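Fumarate lyase (Mesorhizobium sp., PDB 3C8T) is a predominantly helical member of the fumarate lyase family, assembled from four chains, whose individual role is not established. Local coordinates at residues L388-A393 with T398-V403; S253-M256 with E262-E265. All blocks are in the same frame, centred on the assembly; numbering follows the deposited sequence.

From the N terminus, contact 2 comes first: five residues separate 253-256, near the end of helix 229-255, from 262-265, which returns against the helix end, its strand 263-264 pairing with strand 347-348. Contact 1 follows in the C-terminal family region, where the four residues between 388-393 and 398-403 comprise the last two of helix 379-395 and a short turn leading to Thr398 and helix 400-404. The two loops are in series, neither nested nor crossed. Contact 2 lies in the body of the fold and contact 1 far out in the C-terminal region. Their centres are 30 Å apart and their nearest atoms about 19 Å, so each is a separate local closure, one helix-to-strand and one helix-to-helix.

Contact 1: residues L388-A393 with T398-V403; sequences LGCRRA and TGLFEV
The tight turn between helix 379-395 and helix 400-404, within the C-terminal region of the chain, is closed where Ala393 meets Thr398 and Val403. It illustrates how one backbone bond and a few aliphatic groups can accompany a change of chain direction. Thr398 N donates to Ala393 O at 3.0 Å, with an N-H...O angle of 150°, and the donor lies in the carbonyl plane. Beyond it Gly399 takes the N-cap position of the second helix, and Val403 N bonds back to Gly399 O.

Val403 is the wedge of this turn, its two methyls dividing the work. CG1, anti to its own backbone N (chi1 177°), reaches Gly389 O at 3.5 Å and also rests on the CB of Arg392. CG2 is directed at the backbone of Ala393, where it comes to 3.4 Å from CA, tighter than usual for two carbons, and lies 3.7 Å from Ala393 CB. One turn earlier, Leu400 extends a branch to the first helix: its CD1 lies 3.7 Å from Gly389 C and 4.0 Å from Cys390 SG. Gly389 thus meets both Leu400 and Val403 with backbone atoms, its C and O. Leu400 also touches Thr423, while Cys390 packs on Leu363.

Arg392 contributes its CB to the contact, and its extended chain carries the guanidinium back along its own helix, where Leu388 CG sits 3.8 Å above one face. Between the two segments, then, the polar part is the backbone bond at the turn, whereas buried methyls fill the angle between the helices, consistent with a turn held by one backbone bond and close apolar packing.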
loop_
_atom_site.group_PDB
_atom_site.type_symbol
_atom_site.label_atom_id
_atom_site.label_comp_id
_atom_site.label_asym_id
_atom_site.label_seq_id
_atom_site.Cartn_x
_atom_site.Cartn_y
_atom_site.Cartn_z
ATOM N N LEU A 388 3.419 44.808 12.820
ATOM C CA LEU A 388 3.870 45.456 14.045
ATOM C C LEU A 388 2.742 45.607 15.077
ATOM O O LEU A 388 2.940 45.330 16.273
ATOM C CB LEU A 388 4.474 46.830 13.714
ATOM C CG LEU A 388 5.087 47.670 14.849
ATOM C CD1 LEU A 388 6.174 46.914 15.616
ATOM C CD2 LEU A 388 5.617 49.022 14.360
ATOM N N GLY A 389 1.577 46.074 14.638
ATOM C CA GLY A 389 0.394 46.119 15.504
ATOM C C GLY A 389 0.055 44.733 16.052
ATOM O O GLY A 389 -0.279 44.600 17.223
ATOM N N CYS A 390 0.160 43.704 15.198
ATOM C CA CYS A 390 -0.095 42.315 15.577
ATOM C C CYS A 390 0.930 41.748 16.569
ATOM O O CYS A 390 0.537 41.061 17.527
ATOM C CB CYS A 390 -0.164 41.411 14.345
ATOM S SG CYS A 390 -1.640 41.626 13.304
ATOM N N ARG A 391 2.234 42.010 16.346
ATOM C CA ARG A 391 3.254 41.565 17.307
ATOM C C ARG A 391 2.994 42.156 18.688
ATOM O O ARG A 391 3.122 41.459 19.703
ATOM C CB ARG A 391 4.690 41.897 16.852
ATOM C CG ARG A 391 5.063 41.352 15.470
ATOM C CD ARG A 391 6.583 41.380 15.191
ATOM N NE ARG A 391 7.265 40.219 15.784
ATOM C CZ ARG A 391 8.304 39.574 15.231
ATOM N NH1 ARG A 391 8.795 39.969 14.056
ATOM N NH2 ARG A 391 8.858 38.526 15.854
ATOM N N ARG A 392 2.599 43.426 18.735
ATOM C CA ARG A 392 2.338 44.101 20.013
ATOM C C ARG A 392 1.073 43.633 20.700
ATOM O O ARG A 392 1.034 43.577 21.919
ATOM C CB ARG A 392 2.287 45.617 19.854
ATOM C CG ARG A 392 3.598 46.254 19.470
ATOM C CD ARG A 392 3.372 47.687 19.002
ATOM N NE ARG A 392 4.640 48.310 18.678
ATOM C CZ ARG A 392 4.782 49.540 18.197
ATOM N NH1 ARG A 392 3.719 50.320 17.968
ATOM N NH2 ARG A 392 6.008 49.996 17.942
ATOM N N ALA A 393 0.025 43.342 19.934
ATOM C CA ALA A 393 -1.214 42.809 20.507
ATOM C C ALA A 393 -0.928 41.468 21.221
ATOM O O ALA A 393 -1.371 41.249 22.360
ATOM C CB ALA A 393 -2.268 42.647 19.417
ATOM N N THR A 398 -3.274 41.743 24.594
ATOM C CA THR A 398 -4.498 42.533 24.357
ATOM C C THR A 398 -5.032 42.356 22.905
ATOM O O THR A 398 -4.374 41.704 22.066
ATOM C CB THR A 398 -4.265 44.018 24.701
ATOM O OG1 THR A 398 -5.511 44.738 24.646
ATOM C CG2 THR A 398 -3.232 44.658 23.763
ATOM N N GLY A 399 -6.206 42.922 22.612
ATOM C CA GLY A 399 -6.784 42.864 21.259
ATOM C C GLY A 399 -6.109 43.757 20.215
ATOM O O GLY A 399 -5.496 44.790 20.529
ATOM N N LEU A 400 -6.220 43.361 18.954
ATOM C CA LEU A 400 -5.638 44.159 17.891
ATOM C C LEU A 400 -6.187 45.597 17.811
ATOM O O LEU A 400 -5.402 46.529 17.572
ATOM C CB LEU A 400 -5.722 43.440 16.540
ATOM C CG LEU A 400 -5.106 44.169 15.326
ATOM C CD1 LEU A 400 -3.582 44.381 15.436
ATOM C CD2 LEU A 400 -5.482 43.503 14.021
ATOM N N PHE A 401 -7.501 45.781 17.997
ATOM C CA PHE A 401 -8.098 47.143 17.956
ATOM C C PHE A 401 -7.459 48.075 19.005
ATOM O O PHE A 401 -7.112 49.229 18.687
ATOM C CB PHE A 401 -9.635 47.171 18.133
ATOM C CG PHE A 401 -10.179 48.572 18.412
ATOM C CD1 PHE A 401 -10.230 49.529 17.399
ATOM C CD2 PHE A 401 -10.589 48.946 19.706
ATOM C CE1 PHE A 401 -10.680 50.836 17.643
ATOM C CE2 PHE A 401 -11.050 50.250 19.970
ATOM C CZ PHE A 401 -11.097 51.191 18.936
ATOM N N GLU A 402 -7.315 47.556 20.233
ATOM C CA GLU A 402 -6.713 48.324 21.316
ATOM C C GLU A 402 -5.237 48.693 21.057
ATOM O O GLU A 402 -4.758 49.675 21.585
ATOM C CB GLU A 402 -6.866 47.641 22.681
ATOM C CG GLU A 402 -8.317 47.279 23.168
ATOM C CD GLU A 402 -9.341 48.446 23.255
ATOM O OE1 GLU A 402 -10.562 48.132 23.401
ATOM O OE2 GLU A 402 -8.962 49.651 23.207
ATOM N N VAL A 403 -4.525 47.926 20.240
ATOM C CA VAL A 403 -3.159 48.317 19.860
ATOM C C VAL A 403 -3.219 49.347 18.735
ATOM O O VAL A 403 -2.620 50.436 18.846
ATOM C CB VAL A 403 -2.291 47.105 19.459
ATOM C CG1 VAL A 403 -0.906 47.540 18.997
ATOM C CG2 VAL A 403 -2.142 46.126 20.637
#

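Contact 2: residues S253-M256 with E262-E265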
loop_
_atom_site.group_PDB
_atom_site.type_symbol
_atom_site.label_atom_id
_atom_site.label_comp_id
_atom_site.label_asym_id
_atom_site.label_seq_id
_atom_site.Cartn_x
_atom_site.Cartn_y
_atom_site.Cartn_z
ATOM N N SER A 253 -14.126 15.334 13.723
ATOM C CA SER A 253 -13.537 14.819 14.971
ATOM C C SER A 253 -12.614 15.841 15.622
ATOM O O SER A 253 -12.540 15.922 16.842
ATOM C CB SER A 253 -12.869 13.452 14.782
ATOM O OG SER A 253 -11.752 13.562 13.980
ATOM N N ILE A 254 -11.934 16.653 14.815
ATOM C CA ILE A 254 -11.073 17.704 15.358
ATOM C C ILE A 254 -11.940 18.879 15.882
ATOM O O ILE A 254 -11.683 19.419 16.939
ATOM C CB ILE A 254 -10.027 18.182 14.359
ATOM C CG1 ILE A 254 -9.043 17.032 14.001
ATOM C CG2 ILE A 254 -9.360 19.495 14.914
ATOM C CD1 ILE A 254 -7.996 17.389 12.840
ATOM N N MET A 255 -13.026 19.195 15.205
ATOM C CA MET A 255 -13.924 20.219 15.749
ATOM C C MET A 255 -14.603 19.750 17.088
ATOM O O MET A 255 -15.126 20.583 17.833
ATOM C CB MET A 255 -14.951 20.666 14.685
ATOM C CG MET A 255 -14.381 21.507 13.499
ATOM S SD MET A 255 -15.602 21.654 12.126
ATOM C CE MET A 255 -16.787 22.645 12.903
ATOM N N MET A 256 -14.567 18.443 17.385
ATOM C CA MET A 256 -15.071 17.876 18.680
ATOM C C MET A 256 -14.073 17.903 19.824
ATOM O O MET A 256 -14.398 17.538 20.963
ATOM C CB MET A 256 -15.636 16.456 18.501
ATOM C CG MET A 256 -17.003 16.407 17.765
ATOM S SD MET A 256 -17.702 14.732 17.521
ATOM C CE MET A 256 -18.072 14.248 19.193
ATOM N N GLU A 262 -17.104 22.736 18.502
ATOM C CA GLU A 262 -17.885 23.439 17.498
ATOM C C GLU A 262 -19.026 22.617 16.891
ATOM O O GLU A 262 -19.951 23.194 16.329
ATOM C CB GLU A 262 -16.991 23.999 16.407
ATOM C CG GLU A 262 -16.117 25.105 16.910
ATOM C CD GLU A 262 -15.129 25.585 15.875
ATOM O OE1 GLU A 262 -15.041 24.935 14.793
ATOM O OE2 GLU A 262 -14.442 26.599 16.145
ATOM N N VAL A 263 -18.930 21.286 17.009
ATOM C CA VAL A 263 -19.957 20.332 16.562
ATOM C C VAL A 263 -19.969 19.082 17.451
ATOM O O VAL A 263 -19.079 18.879 18.281
ATOM C CB VAL A 263 -19.769 19.850 15.062
ATOM C CG1 VAL A 263 -19.807 21.021 14.060
ATOM C CG2 VAL A 263 -18.525 18.974 14.896
ATOM N N ALA A 264 -20.981 18.241 17.240
ATOM C CA ALA A 264 -21.096 16.964 17.890
ATOM C C ALA A 264 -21.888 16.024 16.972
ATOM O O ALA A 264 -22.803 16.460 16.231
ATOM C CB ALA A 264 -21.799 17.106 19.309
ATOM N N GLU A 265 -21.514 14.750 17.009
ATOM C CA GLU A 265 -22.152 13.691 16.244
ATOM C C GLU A 265 -23.518 13.498 16.849
ATOM O O GLU A 265 -23.692 13.797 18.013
ATOM C CB GLU A 265 -21.365 12.364 16.402
ATOM C CG GLU A 265 -20.036 12.287 15.575
ATOM C CD GLU A 265 -19.491 10.832 15.418
ATOM O OE1 GLU A 265 -20.138 9.856 15.912
ATOM O OE2 GLU A 265 -18.432 10.686 14.754
#
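Two carboxylates are the flat groups here, and Met255 and Met256 meet their side chains differently. That of Glu262 is touched at OE1, by the terminal methyl CE of Met255 at 3.4 Å and, a little farther away, by its CG; its OE2 turns to a salt bridge with Arg149 and a hydrogen bond with Asn356. That of Glu265 is held beyond the contact, OE1 by the backbone N of Ser285 and OE2 by that of Cys286, and Met256 meets the methylene stem, SD lying 3.9 Å from CG.

The backbone closure pairs Glu262 N with Met255 O at 3.0 Å, the donor tilted 23° from the carbonyl plane. Around this bond the methionines divide. Met255 bends at its last torsion (chi3 68°), which brings CE beside both Glu262 and Val263, 3.6 Å from Val263 CG1. The other methyl of Val263, CG2, faces the CB of Met255 and the CG of Met256. Met256 runs along the strand toward Glu265, whereas Met255 points across it; the CG of Met256 is 3.3 Å from Val263 O, and its side chain crosses that of Glu265 at about a right angle.

Met353 of helix 350-357 and Met146 also touch this cluster, and Phe311 of the third subunit packs on Met255. The two methionines thus pack the end of helix 229-255 on strand 263-264, which pairs with strand 347-348 through Ala264 and Gln347. The carboxylates are bound by Arg149, Asn356, Ser285 and Cys286, while the methionines pack on the apolar stems of the glutamates and on Val263.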